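Local structure of fatty acid CoA ligase (Marinactinospora thermotolerans, 6SQ8) at residues 51-56 with 68-73; 74-79 with 94-99. The protein belongs to the AMP-binding enzymes of the ANL superfamily, built from a large N-terminal region and a smaller C-terminal domain. One frame throughout, in Å; residues are numbered along the deposited sequence.

Interactions 1 and 2 follow one another along the chain and share one parallel sheet, their centres about 7 Å apart. Interaction 1 packs helix 61-72 on strand 52-56; interaction 2 then joins the next strand, 76-79, to the turn between helix 86-95 and strand 98-103. Strand 52-56 lies between the two strands of interaction 2: Cys55 N is 3.0 Å from Val78 O, and Gly52 O is 2.7 Å from Ala99 N, both probable hydrogen bonds. Neither contact lines the ligand pocket. The side chain of His76 is about 14 Å from the bound 1-ethanoyl-9H-pyrido[3,4-b]indole-3-carboxylic acid.

Interaction 1 of 2, residues 51-56 with 68-73; sequences RGVACL and LAVQAI
No flat group meets another where Val53 and Cys55 pack against Val70; the contact has neither ring faces nor edges and is made by branched carbons and one sulfur. The flat amide of Gln71 serves other parts of the fold, its OE1 bonded to Gln211 and its NE2 to the carbonyl of Ala156. The motif is the first half of a beta-alpha-beta crossover, in which helix 61-72 packs against strand 52-56 before the chain returns as the parallel strand 76-79. Val53 and Val70 are the residues of closest backbone approach, with their CA atoms 6.7 Å apart, and each directs its CB at the other segment.

The two valine forks cross obliquely, so that both methyls of each take part. Val53 CG1 reaches Val70 CG2 at 3.7 Å, while Val53 CG2 lies 3.9 Å from Val70 CG1. The branch point is engaged as well: Val53 CB lies 3.7 Å from Val70 CG2 and 3.8 Å from Val70 CG1, so both methyls of the helix residue reach it. In Val53, CG1 lies opposite the backbone N (chi1 180°), which places CG2 beside that nitrogen and presents the pair of methyls to the helix.

No hydrogen bond crosses between the segments, and the 132 Å² they bury, summed over both sides, comes mostly from the two valines. Around them the layer continues: Val53 also touches Val102 of strand 98-103, Val70 touches Cys75, and Ile73, just past the end of the helix, packs on Ala39, Leu42 and Thr43 of helix 28-44. Farther along the strand Cys55 adds a looser contact, its SG 4.3 Å from Val70 CG2, the same methyl that meets Val53 CG1.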
ATOM      1  N   ARG A  51      11.603   8.558 -20.465  1.00 58.46           N
ATOM      2  CA  ARG A  51      12.110   7.267 -19.975  1.00 57.95           C
ATOM      3  C   ARG A  51      12.046   7.222 -18.435  1.00 58.02           C
ATOM      4  O   ARG A  51      11.787   8.225 -17.758  1.00 55.34           O
ATOM      5  CB  ARG A  51      13.503   7.009 -20.574  1.00 58.73           C
ATOM      6  CG  ARG A  51      13.527   6.822 -22.093  1.00 59.59           C
ATOM      7  CD  ARG A  51      14.507   5.753 -22.595  1.00 56.39           C
ATOM      8  N   GLY A  52      12.238   6.018 -17.884  1.00 54.17           N
ATOM      9  CA  GLY A  52      12.163   5.775 -16.451  1.00 51.61           C
ATOM     10  C   GLY A  52      13.516   5.951 -15.772  1.00 52.73           C
ATOM     11  O   GLY A  52      14.552   5.743 -16.383  1.00 53.58           O
ATOM     12  N   VAL A  53      13.493   6.348 -14.496  1.00 53.98           N
ATOM     13  CA  VAL A  53      14.667   6.332 -13.626  1.00 50.58           C
ATOM     14  C   VAL A  53      14.409   5.345 -12.483  1.00 45.20           C
ATOM     15  O   VAL A  53      13.616   5.619 -11.598  1.00 48.35           O
ATOM     16  CB  VAL A  53      14.996   7.733 -13.081  1.00 51.38           C
ATOM     17  CG1 VAL A  53      16.214   7.696 -12.180  1.00 53.05           C
ATOM     18  CG2 VAL A  53      15.195   8.746 -14.190  1.00 49.28           C
ATOM     19  N   ALA A  54      15.077   4.193 -12.535  1.00 42.67           N
ATOM     20  CA  ALA A  54      14.990   3.172 -11.492  1.00 43.86           C
ATOM     21  C   ALA A  54      15.758   3.648 -10.249  1.00 44.37           C
ATOM     22  O   ALA A  54      16.896   4.070 -10.351  1.00 45.65           O
ATOM     23  CB  ALA A  54      15.529   1.857 -11.992  1.00 43.51           C
ATOM     24  N   CYS A  55      15.123   3.567  -9.080  1.00 37.62           N
ATOM     25  CA  CYS A  55      15.675   4.099  -7.882  1.00 34.38           C
ATOM     26  C   CYS A  55      15.648   3.046  -6.778  1.00 39.45           C
ATOM     27  O   CYS A  55      14.599   2.475  -6.465  1.00 42.97           O
ATOM     28  CB  CYS A  55      14.915   5.335  -7.447  1.00 32.98           C
ATOM     29  SG  CYS A  55      15.004   6.675  -8.660  1.00 34.01           S
ATOM     30  N   LEU A  56      16.834   2.808  -6.202  1.00 42.32           N
ATOM     31  CA  LEU A  56      17.079   1.823  -5.160  1.00 39.06           C
ATOM     32  C   LEU A  56      17.626   2.547  -3.927  1.00 37.14           C
ATOM     33  O   LEU A  56      18.747   3.056  -3.936  1.00 36.98           O
ATOM     34  CB  LEU A  56      18.089   0.816  -5.710  1.00 40.05           C
ATOM     35  CG  LEU A  56      18.365  -0.400  -4.835  1.00 41.55           C
ATOM     36  CD1 LEU A  56      17.167  -1.333  -4.756  1.00 41.87           C
ATOM     37  CD2 LEU A  56      19.571  -1.153  -5.367  1.00 42.96           C
ATOM     38  N   LEU A  68      11.173  13.392  -6.514  1.00 30.61           N
ATOM     39  CA  LEU A  68      10.661  14.667  -6.907  1.00 32.75           C
ATOM     40  C   LEU A  68      11.489  15.195  -8.085  1.00 34.90           C
ATOM     41  O   LEU A  68      10.940  15.746  -9.036  1.00 39.62           O
ATOM     42  CB  LEU A  68      10.720  15.580  -5.678  1.00 32.61           C
ATOM     43  CG  LEU A  68       9.860  16.835  -5.710  1.00 34.53           C
ATOM     44  CD1 LEU A  68       8.517  16.582  -6.369  1.00 36.21           C
ATOM     45  CD2 LEU A  68       9.671  17.375  -4.307  1.00 35.49           C
ATOM     46  N   ALA A  69      12.808  14.988  -8.028  1.00 34.88           N
ATOM     47  CA  ALA A  69      13.717  15.402  -9.097  1.00 34.45           C
ATOM     48  C   ALA A  69      13.431  14.605 -10.376  1.00 34.27           C
ATOM     49  O   ALA A  69      13.301  15.186 -11.439  1.00 36.07           O
ATOM     50  CB  ALA A  69      15.148  15.256  -8.651  1.00 35.36           C
ATOM     51  N   VAL A  70      13.310  13.282 -10.264  1.00 33.74           N
ATOM     52  CA  VAL A  70      13.009  12.439 -11.409  1.00 34.01           C
ATOM     53  C   VAL A  70      11.719  12.906 -12.088  1.00 36.96           C
ATOM     54  O   VAL A  70      11.601  12.862 -13.315  1.00 48.05           O
ATOM     55  CB  VAL A  70      12.903  10.961 -11.000  1.00 36.48           C
ATOM     56  CG1 VAL A  70      12.243  10.112 -12.090  1.00 38.24           C
ATOM     57  CG2 VAL A  70      14.267  10.394 -10.603  1.00 37.50           C
ATOM     58  N   GLN A  71      10.732  13.320 -11.294  1.00 37.52           N
ATOM     59  CA  GLN A  71       9.424  13.713 -11.821  1.00 37.41           C
ATOM     60  C   GLN A  71       9.509  15.120 -12.427  1.00 37.05           C
ATOM     61  O   GLN A  71       8.968  15.361 -13.499  1.00 39.73           O
ATOM     62  CB  GLN A  71       8.358  13.583 -10.733  1.00 36.97           C
ATOM     63  CG  GLN A  71       7.974  12.124 -10.463  1.00 36.33           C
ATOM     64  CD  GLN A  71       7.109  11.962  -9.238  1.00 34.27           C
ATOM     65  OE1 GLN A  71       7.113  12.799  -8.338  1.00 33.95           O
ATOM     66  NE2 GLN A  71       6.351  10.882  -9.198  1.00 33.60           N
ATOM     67  N   ALA A  72      10.199  16.026 -11.734  1.00 36.15           N
ATOM     68  CA  ALA A  72      10.425  17.403 -12.185  1.00 35.87           C
ATOM     69  C   ALA A  72      11.068  17.428 -13.579  1.00 36.73           C
ATOM     70  O   ALA A  72      10.673  18.228 -14.408  1.00 40.60           O
ATOM     71  CB  ALA A  72      11.289  18.135 -11.188  1.00 36.60           C
ATOM     72  N   ILE A  73      12.030  16.534 -13.836  1.00 37.40           N
ATOM     73  CA  ILE A  73      12.766  16.510 -15.120  1.00 37.11           C
ATOM     74  C   ILE A  73      12.000  15.672 -16.155  1.00 40.20           C
ATOM     75  O   ILE A  73      12.588  15.186 -17.135  1.00 42.17           O
ATOM     76  CB  ILE A  73      14.230  16.033 -14.986  1.00 34.03           C
ATOM     77  CG1 ILE A  73      14.339  14.522 -14.747  1.00 33.81           C
ATOM     78  CG2 ILE A  73      14.984  16.850 -13.956  1.00 30.61           C
ATOM     79  CD1 ILE A  73      15.658  13.954 -15.105  1.00 34.48           C
TER

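Interaction 2 of 2, residues 74-79 with 94-99; sequences GCHYVG and AAADSA
His76 and Val78 both reach Ala96, the first through a hydrogen bond and the second through a methyl contact. The approach to them begins at Gly74, which has positive phi and is the C-prime residue of the Schellman motif closing helix 61-72, as the bonds from Gly74 N to Gln71 O and from Cys75 N to Val70 O attest. Cys75 then turns its side chain to Val53 and Ile47.

At His76 the strand starts. Its CG stands between the backbone N and the carbonyl carbon (chi1 66°), and from there the ring reaches across to Ala96. NE2 donates to Ala96 O over 3.0 Å with an N-H...O angle of 148°. The oxygen sits at the ring edge, only 6° out of the ring plane, and NE2 in turn lies in the carbonyl plane. Because ND1 is hydrogen-bonded to His151 NE2, both ring nitrogens are held, which should fix the rotation of the imidazole; Trp361 also meets this ring.

Tyr77 goes with Cys55 and Arg67 instead. Val78, unlike His76, aims its CB straight at the second segment, and its CG2 touches Ala96 CB at 3.7 Å. Ala96 is thus met at its carbonyl and at its methyl, just before Asp97, the positive-phi residue at which a second Schellman motif closes helix 86-95.

Strands 76-79 and 98-103 are parallel with strand 52-56 between them, joined through helix 86-95: a beta-alpha-beta crossover that skips one strand, within the 2-1-3-4-5 order of this parallel alpha/beta sheet.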
ATOM      1  N   GLY A  74      10.690  15.502 -15.956  1.00 39.56           N
ATOM      2  CA  GLY A  74       9.837  14.890 -16.963  1.00 36.88           C
ATOM      3  C   GLY A  74      10.085  13.399 -17.148  1.00 34.92           C
ATOM      4  O   GLY A  74       9.657  12.845 -18.134  1.00 34.69           O
ATOM      5  N   CYS A  75      10.711  12.735 -16.171  1.00 38.00           N
ATOM      6  CA  CYS A  75      10.859  11.270 -16.186  1.00 41.52           C
ATOM      7  C   CYS A  75       9.828  10.601 -15.265  1.00 38.49           C
ATOM      8  O   CYS A  75       9.160  11.266 -14.474  1.00 42.59           O
ATOM      9  CB  CYS A  75      12.273  10.879 -15.777  1.00 45.31           C
ATOM     10  SG  CYS A  75      13.498  11.292 -17.047  1.00 46.86           S
ATOM     11  N   HIS A  76       9.690   9.276 -15.390  1.00 34.82           N
ATOM     12  CA  HIS A  76       8.823   8.518 -14.508  1.00 33.67           C
ATOM     13  C   HIS A  76       9.656   7.695 -13.519  1.00 35.29           C
ATOM     14  O   HIS A  76      10.531   6.915 -13.895  1.00 35.95           O
ATOM     15  CB  HIS A  76       7.801   7.692 -15.301  1.00 33.33           C
ATOM     16  CG  HIS A  76       8.334   6.589 -16.141  1.00 35.08           C
ATOM     17  ND1 HIS A  76       8.402   6.684 -17.523  1.00 36.76           N
ATOM     18  CD2 HIS A  76       8.747   5.344 -15.823  1.00 38.17           C
ATOM     19  CE1 HIS A  76       8.862   5.549 -18.020  1.00 38.25           C
ATOM     20  NE2 HIS A  76       9.088   4.709 -16.996  1.00 40.16           N
ATOM     21  N   TYR A  77       9.351   7.896 -12.234  1.00 35.15           N
ATOM     22  CA  TYR A  77       9.980   7.207 -11.126  1.00 34.99           C
ATOM     23  C   TYR A  77       9.589   5.723 -11.102  1.00 34.37           C
ATOM     24  O   TYR A  77       8.414   5.372 -11.195  1.00 32.50           O
ATOM     25  CB  TYR A  77       9.538   7.869  -9.828  1.00 35.76           C
ATOM     26  CG  TYR A  77      10.008   7.188  -8.572  1.00 36.65           C
ATOM     27  CD1 TYR A  77      11.263   7.450  -8.044  1.00 37.11           C
ATOM     28  CD2 TYR A  77       9.180   6.322  -7.882  1.00 37.05           C
ATOM     29  CE1 TYR A  77      11.689   6.857  -6.867  1.00 37.28           C
ATOM     30  CE2 TYR A  77       9.597   5.712  -6.712  1.00 38.36           C
ATOM     31  CZ  TYR A  77      10.853   5.981  -6.201  1.00 37.95           C
ATOM     32  OH  TYR A  77      11.257   5.401  -5.039  1.00 39.46           O
ATOM     33  N   VAL A  78      10.602   4.868 -10.955  1.00 36.26           N
ATOM     34  CA  VAL A  78      10.430   3.426 -10.790  1.00 39.39           C
ATOM     35  C   VAL A  78      11.126   3.011  -9.486  1.00 39.94           C
ATOM     36  O   VAL A  78      12.318   2.734  -9.477  1.00 36.72           O
ATOM     37  CB  VAL A  78      10.997   2.653 -11.998  1.00 37.85           C
ATOM     38  CG1 VAL A  78      10.901   1.148 -11.806  1.00 36.51           C
ATOM     39  CG2 VAL A  78      10.339   3.081 -13.299  1.00 36.93           C
ATOM     40  N   GLY A  79      10.368   3.016  -8.387  1.00 38.88           N
ATOM     41  CA  GLY A  79      10.863   2.660  -7.070  1.00 36.86           C
ATOM     42  C   GLY A  79      11.059   1.159  -6.924  1.00 38.28           C
ATOM     43  O   GLY A  79      10.097   0.383  -6.959  1.00 38.82           O
ATOM     44  N   ALA A  94      14.128  -3.391 -16.685  1.00 55.74           N
ATOM     45  CA  ALA A  94      14.089  -3.609 -18.139  1.00 55.58           C
ATOM     46  C   ALA A  94      12.742  -3.154 -18.708  1.00 54.04           C
ATOM     47  O   ALA A  94      12.691  -2.386 -19.667  1.00 50.17           O
ATOM     48  CB  ALA A  94      14.342  -5.067 -18.445  1.00 55.39           C
ATOM     49  N   ALA A  95      11.663  -3.637 -18.082  1.00 52.02           N
ATOM     50  CA  ALA A  95      10.296  -3.480 -18.582  1.00 45.62           C
ATOM     51  C   ALA A  95       9.853  -2.017 -18.514  1.00 48.28           C
ATOM     52  O   ALA A  95       8.970  -1.618 -19.267  1.00 52.43           O
ATOM     53  CB  ALA A  95       9.360  -4.364 -17.802  1.00 42.74           C
ATOM     54  N   ALA A  96      10.462  -1.228 -17.619  1.00 49.21           N
ATOM     55  CA  ALA A  96      10.013   0.149 -17.358  1.00 49.41           C
ATOM     56  C   ALA A  96      10.701   1.139 -18.298  1.00 47.41           C
ATOM     57  O   ALA A  96      10.414   2.340 -18.226  1.00 46.55           O
ATOM     58  CB  ALA A  96      10.288   0.515 -15.920  1.00 49.86           C
ATOM     59  N   ASP A  97      11.603   0.635 -19.153  1.00 48.13           N
ATOM     60  CA  ASP A  97      12.396   1.448 -20.097  1.00 52.20           C
ATOM     61  C   ASP A  97      13.249   2.442 -19.298  1.00 45.93           C
ATOM     62  O   ASP A  97      13.197   3.645 -19.512  1.00 40.08           O
ATOM     63  CB  ASP A  97      11.512   2.108 -21.166  1.00 60.70           C
ATOM     64  CG  ASP A  97      10.898   1.120 -22.156  1.00 70.18           C
ATOM     65  OD1 ASP A  97      11.560   0.106 -22.478  1.00 82.96           O
ATOM     66  OD2 ASP A  97       9.756   1.357 -22.599  1.00 76.96           O
ATOM     67  N   SER A  98      14.057   1.896 -18.385  1.00 47.16           N
ATOM     68  CA  SER A  98      14.880   2.686 -17.468  1.00 47.66           C
ATOM     69  C   SER A  98      16.105   3.231 -18.211  1.00 41.36           C
ATOM     70  O   SER A  98      16.864   2.476 -18.809  1.00 36.46           O
ATOM     71  CB  SER A  98      15.297   1.873 -16.260  1.00 48.28           C
ATOM     72  OG  SER A  98      14.258   0.996 -15.839  1.00 46.59           O
ATOM     73  N   ALA A  99      16.293   4.548 -18.136  1.00 40.96           N
ATOM     74  CA  ALA A  99      17.444   5.218 -18.720  1.00 46.53           C
ATOM     75  C   ALA A  99      18.580   5.369 -17.695  1.00 52.30           C
ATOM     76  O   ALA A  99      19.669   5.846 -18.039  1.00 56.69           O
ATOM     77  CB  ALA A  99      17.033   6.562 -19.242  1.00 47.76           C
TER